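Putative cytochrome P450 hydroxylase (Chondromyces apiculatus DSM 436, PDB 6GMF) probably acts as a heme-dependent cytochrome P450 monooxygenase that uses molecular oxygen to oxidise terpenes. Local coordinates at residues 274-286 and 374-386. Residues are numbered along the deposited sequence; the frame is centred on the assembly and turned at random.
Sequences LRYESPAQCIFRQ and VSWSPSFFIRSPS. With HEM (protoporphyrin IX containing Fe), chain B.
The guanidinium of Arg383 meets the carboxylate of Glu277 at its edge and carries the indole of Trp376 on one face. Both faces of that indole are covered, by Arg383 CZ 3.5 Å above the centre of one and by Val374 CG1 over the other. The rings of Phe284 and Phe381 are nearly parallel but slid apart and barely overlap, Phe284 CZ lying 3.5 Å from Phe381 CE1. Cys282 SG approaches the Phe381 ring obliquely, 3.3 Å from Phe381 CD1, and also touches Phe380.

Arg383 NE donates an almost straight bond of 2.8 Å to the syn side of Glu277 OE2, 27° out of the carboxylate plane, while OE2 lies in the guanidinium plane. NH2 adds a weak bond to OE1. CG of Arg383 is anti to its own N (chi1 178°) and the chain bends at chi2 (87°), which turns one face of the guanidinium to the indole and its NE/NH2 edge to Glu277.

The backbones form a single bridge at Ala280 and Ile382. Arg383 N donates to Pro279 O at 2.9 Å, and Gln281 N to Phe381 O at 2.8 Å. A water joins Cys282 O to Phe381 O.

Glu272 and Arg275 of helix 266-276 form the ExxR pair of cytochromes P450, and the chain runs from there to Arg285, whose NH1 and NH2 grip one heme propionate. The bridged backbones tie the loop before strand 389-391 to this heme-lining segment. A leucine in place of Arg383 would probably leave the buried Glu277 carboxylate without its counter-charge and one indole face without the flat group that covers it. Held by Arg383 and by Tyr17 of helix 16-26, that carboxylate probably stays ionised.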
loop_
_atom_site.group_PDB
_atom_site.type_symbol
_atom_site.label_atom_id
_atom_site.label_comp_id
_atom_site.label_asym_id
_atom_site.label_seq_id
_atom_site.Cartn_x
_atom_site.Cartn_y
_atom_site.Cartn_z
ATOM N N LEU A 274 -0.585 -8.664 -6.683
ATOM C CA LEU A 274 0.483 -8.134 -5.856
ATOM C C LEU A 274 1.822 -8.229 -6.583
ATOM O O LEU A 274 2.600 -7.275 -6.582
ATOM C CB LEU A 274 0.536 -8.818 -4.503
ATOM C CG LEU A 274 -0.528 -8.323 -3.528
ATOM C CD1 LEU A 274 -0.699 -9.289 -2.399
ATOM C CD2 LEU A 274 -0.239 -6.936 -2.985
ATOM N N ARG A 275 2.056 -9.344 -7.272
ATOM C CA ARG A 275 3.307 -9.537 -7.986
ATOM C C ARG A 275 3.309 -8.745 -9.282
ATOM O O ARG A 275 4.311 -8.072 -9.610
ATOM C CB ARG A 275 3.555 -11.018 -8.277
ATOM C CG ARG A 275 4.883 -11.247 -8.994
ATOM C CD ARG A 275 4.897 -12.484 -9.853
ATOM N NE ARG A 275 4.008 -12.369 -10.984
ATOM C CZ ARG A 275 4.359 -12.014 -12.189
ATOM N NH1 ARG A 275 5.586 -11.528 -12.362
ATOM N NH2 ARG A 275 3.498 -12.122 -13.206
ATOM N N TYR A 276 2.225 -8.878 -10.055
ATOM C CA TYR A 276 2.152 -8.378 -11.424
ATOM C C TYR A 276 2.060 -6.851 -11.486
ATOM O O TYR A 276 2.659 -6.224 -12.377
ATOM C CB TYR A 276 0.961 -9.032 -12.125
ATOM C CG TYR A 276 0.776 -8.671 -13.574
ATOM C CD1 TYR A 276 1.630 -9.157 -14.551
ATOM C CD2 TYR A 276 -0.319 -7.917 -13.980
ATOM C CE1 TYR A 276 1.448 -8.812 -15.880
ATOM C CE2 TYR A 276 -0.525 -7.593 -15.305
ATOM C CZ TYR A 276 0.374 -8.024 -16.250
ATOM O OH TYR A 276 0.129 -7.725 -17.564
ATOM N N GLU A 277 1.226 -6.251 -10.619
ATOM C CA GLU A 277 1.034 -4.784 -10.631
ATOM C C GLU A 277 1.137 -4.286 -9.188
ATOM O O GLU A 277 0.143 -3.913 -8.567
ATOM C CB GLU A 277 -0.318 -4.385 -11.228
ATOM C CG GLU A 277 -0.422 -4.513 -12.709
ATOM C CD GLU A 277 0.174 -3.376 -13.506
ATOM O OE1 GLU A 277 -0.108 -3.308 -14.704
ATOM O OE2 GLU A 277 0.927 -2.582 -12.927
ATOM N N SER A 278 2.364 -4.386 -8.657
ATOM C CA SER A 278 2.646 -4.139 -7.281
ATOM C C SER A 278 2.222 -2.732 -6.874
ATOM O O SER A 278 2.658 -1.749 -7.455
ATOM C CB SER A 278 4.089 -4.332 -6.956
ATOM O OG SER A 278 4.542 -5.644 -7.331
ATOM N N PRO A 279 1.309 -2.563 -5.911
ATOM C CA PRO A 279 0.850 -1.242 -5.517
ATOM C C PRO A 279 2.004 -0.301 -5.148
ATOM O O PRO A 279 2.015 0.800 -5.648
ATOM C CB PRO A 279 -0.076 -1.507 -4.348
ATOM C CG PRO A 279 -0.680 -2.840 -4.672
ATOM C CD PRO A 279 0.440 -3.611 -5.327
ATOM N N ALA A 280 2.866 -0.745 -4.218
ATOM C CA ALA A 280 4.030 0.010 -3.890
ATOM C C ALA A 280 5.139 -0.401 -4.869
ATOM O O ALA A 280 5.687 -1.513 -4.759
ATOM C CB ALA A 280 4.413 -0.233 -2.469
ATOM N N GLN A 281 5.421 0.475 -5.855
ATOM C CA GLN A 281 6.344 0.063 -6.903
ATOM C C GLN A 281 7.789 0.067 -6.404
ATOM O O GLN A 281 8.632 -0.663 -6.890
ATOM C CB GLN A 281 6.195 0.984 -8.109
ATOM C CG GLN A 281 4.835 0.829 -8.795
ATOM C CD GLN A 281 4.842 -0.147 -9.933
ATOM O OE1 GLN A 281 4.155 -1.188 -9.926
ATOM N NE2 GLN A 281 5.699 0.142 -10.880
ATOM N N CYS A 282 8.056 0.969 -5.467
ATOM C CA CYS A 282 9.307 1.054 -4.835
ATOM C C CYS A 282 9.143 1.617 -3.435
ATOM O O CYS A 282 8.064 2.107 -3.104
ATOM C CB CYS A 282 10.290 1.890 -5.630
ATOM S SG CYS A 282 9.840 3.633 -5.751
ATOM N N ILE A 283 10.239 1.510 -2.676
ATOM C CA ILE A 283 10.275 2.076 -1.374
ATOM C C ILE A 283 11.560 2.881 -1.243
ATOM O O ILE A 283 12.244 3.029 -2.232
ATOM C CB ILE A 283 10.038 1.002 -0.315
ATOM C CG1 ILE A 283 11.048 -0.139 -0.378
ATOM C CG2 ILE A 283 8.580 0.526 -0.400
ATOM C CD1 ILE A 283 10.769 -1.254 0.637
ATOM N N PHE A 284 11.836 3.401 -0.046
ATOM C CA PHE A 284 12.941 4.346 0.122
ATOM C C PHE A 284 13.958 3.853 1.146
ATOM O O PHE A 284 13.584 3.340 2.225
ATOM C CB PHE A 284 12.402 5.694 0.600
ATOM C CG PHE A 284 11.655 6.464 -0.458
ATOM C CD1 PHE A 284 10.380 6.087 -0.848
ATOM C CD2 PHE A 284 12.263 7.520 -1.115
ATOM C CE1 PHE A 284 9.706 6.813 -1.819
ATOM C CE2 PHE A 284 11.573 8.253 -2.070
ATOM C CZ PHE A 284 10.303 7.884 -2.414
ATOM N N ARG A 285 15.253 4.066 0.813
ATOM C CA ARG A 285 16.353 3.798 1.745
ATOM C C ARG A 285 17.410 4.908 1.588
ATOM O O ARG A 285 17.379 5.610 0.610
ATOM C CB ARG A 285 17.000 2.433 1.491
ATOM C CG ARG A 285 16.074 1.232 1.678
ATOM C CD ARG A 285 15.765 1.009 3.139
ATOM N NE ARG A 285 15.046 -0.251 3.348
ATOM C CZ ARG A 285 13.730 -0.355 3.422
ATOM N NH1 ARG A 285 12.935 0.655 3.072
ATOM N NH2 ARG A 285 13.212 -1.493 3.891
ATOM N N GLN A 286 18.324 5.003 2.540
ATOM C CA GLN A 286 19.503 5.880 2.412
ATOM C C GLN A 286 20.735 5.114 2.871
ATOM O O GLN A 286 20.700 4.428 3.929
ATOM C CB GLN A 286 19.332 7.146 3.244
ATOM C CG GLN A 286 20.493 8.114 3.051
ATOM C CD GLN A 286 20.354 9.390 3.853
ATOM O OE1 GLN A 286 19.970 9.381 5.016
ATOM N NE2 GLN A 286 20.775 10.488 3.249
ATOM N N VAL A 374 -6.004 2.411 -19.656
ATOM C CA VAL A 374 -6.128 2.737 -18.245
ATOM C C VAL A 374 -5.444 4.078 -17.979
ATOM O O VAL A 374 -4.288 4.301 -18.380
ATOM C CB VAL A 374 -5.557 1.599 -17.389
ATOM C CG1 VAL A 374 -5.644 1.949 -15.903
ATOM C CG2 VAL A 374 -6.263 0.280 -17.664
ATOM N N SER A 375 -6.179 4.992 -17.340
ATOM C CA SER A 375 -5.632 6.242 -16.887
ATOM C C SER A 375 -4.966 5.953 -15.541
ATOM O O SER A 375 -5.686 5.845 -14.541
ATOM C CB SER A 375 -6.663 7.335 -16.744
ATOM N N TRP A 376 -3.640 5.776 -15.549
ATOM C CA TRP A 376 -2.859 5.578 -14.316
ATOM C C TRP A 376 -2.612 6.909 -13.605
ATOM O O TRP A 376 -2.322 7.927 -14.248
ATOM C CB TRP A 376 -1.532 4.898 -14.619
ATOM C CG TRP A 376 -1.710 3.535 -15.188
ATOM C CD1 TRP A 376 -1.578 3.135 -16.484
ATOM C CD2 TRP A 376 -2.092 2.369 -14.457
ATOM N NE1 TRP A 376 -1.867 1.801 -16.611
ATOM C CE2 TRP A 376 -2.164 1.298 -15.366
ATOM C CE3 TRP A 376 -2.376 2.136 -13.108
ATOM C CZ2 TRP A 376 -2.532 0.015 -14.968
ATOM C CZ3 TRP A 376 -2.675 0.856 -12.708
ATOM C CH2 TRP A 376 -2.775 -0.186 -13.626
ATOM N N SER A 377 -2.686 6.889 -12.268
ATOM C CA SER A 377 -2.343 8.023 -11.466
ATOM C C SER A 377 -0.899 8.410 -11.754
ATOM O O SER A 377 -0.037 7.552 -11.902
ATOM C CB SER A 377 -2.548 7.725 -10.008
ATOM O OG SER A 377 -3.934 7.526 -9.736
ATOM N N PRO A 378 -0.575 9.714 -11.814
ATOM C CA PRO A 378 0.758 10.143 -12.204
ATOM C C PRO A 378 1.736 9.989 -11.024
ATOM O O PRO A 378 2.224 10.983 -10.457
ATOM C CB PRO A 378 0.488 11.605 -12.627
ATOM C CG PRO A 378 -0.606 12.059 -11.705
ATOM C CD PRO A 378 -1.487 10.837 -11.533
ATOM N N SER A 379 1.967 8.730 -10.626
ATOM C CA SER A 379 2.901 8.373 -9.581
ATOM C C SER A 379 3.716 7.161 -10.042
ATOM O O SER A 379 3.179 6.136 -10.517
ATOM C CB SER A 379 2.208 8.138 -8.249
ATOM O OG SER A 379 3.139 7.753 -7.228
ATOM N N PHE A 380 5.032 7.316 -9.953
ATOM C CA PHE A 380 5.988 6.237 -10.127
ATOM C C PHE A 380 5.975 5.300 -8.920
ATOM O O PHE A 380 6.294 4.109 -9.054
ATOM C CB PHE A 380 7.398 6.830 -10.210
ATOM C CG PHE A 380 8.499 5.833 -10.420
ATOM C CD1 PHE A 380 8.632 5.173 -11.632
ATOM C CD2 PHE A 380 9.450 5.599 -9.439
ATOM C CE1 PHE A 380 9.670 4.286 -11.863
ATOM C CE2 PHE A 380 10.501 4.725 -9.677
ATOM C CZ PHE A 380 10.605 4.045 -10.877
ATOM N N PHE A 381 5.619 5.867 -7.773
ATOM C CA PHE A 381 5.804 5.209 -6.473
ATOM C C PHE A 381 4.628 4.304 -6.146
ATOM O O PHE A 381 4.882 3.200 -5.650
ATOM C CB PHE A 381 6.033 6.266 -5.401
ATOM C CG PHE A 381 7.259 7.077 -5.741
ATOM C CD1 PHE A 381 8.525 6.607 -5.441
ATOM C CD2 PHE A 381 7.148 8.255 -6.461
ATOM C CE1 PHE A 381 9.655 7.334 -5.784
ATOM C CE2 PHE A 381 8.279 8.989 -6.790
ATOM C CZ PHE A 381 9.530 8.513 -6.479
ATOM N N ILE A 382 3.394 4.775 -6.362
ATOM C CA ILE A 382 2.185 3.986 -6.138
ATOM C C ILE A 382 1.517 3.796 -7.487
ATOM O O ILE A 382 1.169 4.796 -8.150
ATOM C CB ILE A 382 1.237 4.687 -5.155
ATOM C CG1 ILE A 382 1.890 4.901 -3.799
ATOM C CG2 ILE A 382 -0.039 3.867 -4.996
ATOM C CD1 ILE A 382 2.091 3.618 -3.050
ATOM N N ARG A 383 1.276 2.541 -7.858
ATOM C CA ARG A 383 0.657 2.164 -9.155
ATOM C C ARG A 383 -0.854 1.960 -8.929
ATOM O O ARG A 383 -1.247 1.012 -8.230
ATOM C CB ARG A 383 1.327 0.883 -9.657
ATOM C CG ARG A 383 0.743 0.354 -10.951
ATOM C CD ARG A 383 1.421 0.987 -12.130
ATOM N NE ARG A 383 1.253 0.173 -13.348
ATOM C CZ ARG A 383 1.173 0.603 -14.603
ATOM N NH1 ARG A 383 1.358 1.867 -14.892
ATOM N NH2 ARG A 383 0.907 -0.259 -15.569
ATOM N N SER A 384 -1.689 2.866 -9.452
ATOM C CA SER A 384 -3.115 2.822 -9.231
ATOM C C SER A 384 -3.833 3.535 -10.368
ATOM O O SER A 384 -3.331 4.512 -10.891
ATOM C CB SER A 384 -3.475 3.446 -7.919
ATOM O OG SER A 384 -3.367 4.859 -7.990
ATOM N N PRO A 385 -5.026 3.069 -10.749
ATOM C CA PRO A 385 -5.836 3.808 -11.712
ATOM C C PRO A 385 -6.361 5.125 -11.114
ATOM O O PRO A 385 -6.874 5.161 -9.994
ATOM C CB PRO A 385 -6.971 2.850 -12.092
ATOM C CG PRO A 385 -6.682 1.548 -11.415
ATOM C CD PRO A 385 -5.613 1.787 -10.372
ATOM N N SER A 386 -6.218 6.229 -11.856
ATOM C CA SER A 386 -6.756 7.523 -11.446
ATOM C C SER A 386 -8.293 7.506 -11.421
ATOM O O SER A 386 -8.920 8.215 -10.647
ATOM C CB SER A 386 -6.229 8.631 -12.326
ATOM O OG SER A 386 -6.693 8.474 -13.654
HETATM C CHA HEM B . 5.111 -1.253 5.456
HETATM C CHB HEM B . 3.345 -2.340 1.221
HETATM C CHC HEM B . -1.108 -2.069 3.097
HETATM C CHD HEM B . 0.657 -0.598 7.241
HETATM C C1A HEM B . 5.011 -1.618 4.135
HETATM C C2A HEM B . 6.159 -1.922 3.352
HETATM C C3A HEM B . 5.650 -2.206 2.126
HETATM C C4A HEM B . 4.239 -2.107 2.214
HETATM C CMA HEM B . 6.385 -2.523 0.846
HETATM C CAA HEM B . 7.613 -1.916 3.737
HETATM C CBA HEM B . 8.249 -0.499 3.734
HETATM C CGA HEM B . 9.743 -0.515 3.982
HETATM O O1A HEM B . 10.366 -1.605 4.043
HETATM O O2A HEM B . 10.286 0.639 3.995
HETATM C C1B HEM B . 1.946 -2.353 1.330
HETATM C C2B HEM B . 1.027 -2.719 0.284
HETATM C C3B HEM B . -0.236 -2.639 0.780
HETATM C C4B HEM B . -0.083 -2.238 2.181
HETATM C CMB HEM B . 1.487 -3.078 -1.071
HETATM C CAB HEM B . -1.577 -2.963 0.157
HETATM C CBB HEM B . -1.631 -3.749 -0.869
HETATM C C1C HEM B . -1.065 -1.705 4.397
HETATM C C2C HEM B . -2.218 -1.525 5.234
HETATM C C3C HEM B . -1.661 -1.099 6.429
HETATM C C4C HEM B . -0.260 -0.984 6.285
HETATM C CMC HEM B . -3.631 -1.921 4.914
HETATM C CAC HEM B . -2.311 -0.786 7.701
HETATM C CBC HEM B . -3.603 -0.630 7.870
HETATM C C1D HEM B . 2.015 -0.633 7.061
HETATM C C2D HEM B . 2.968 -0.204 8.126
HETATM C C3D HEM B . 4.208 -0.404 7.633
HETATM C C4D HEM B . 4.022 -0.942 6.282
HETATM C CMD HEM B . 2.493 0.305 9.477
HETATM C CAD HEM B . 5.505 -0.116 8.337
HETATM C CBD HEM B . 6.152 -1.310 9.058
HETATM C CGD HEM B . 7.507 -0.983 9.650
HETATM O O1D HEM B . 7.918 -1.744 10.542
HETATM O O2D HEM B . 8.172 -0.004 9.221
HETATM N NA HEM B . 3.826 -1.745 3.427
HETATM N NB HEM B . 1.220 -2.098 2.412
HETATM N NC HEM B . 0.112 -1.334 5.019
HETATM N ND HEM B . 2.726 -1.002 5.940
HETATM FE FE HEM B . 2.005 -1.644 4.250
HETATM O O HOH W 1 5.820 3.695 -2.803
HETATM O O HOH W 2 2.090 0.484 3.548
#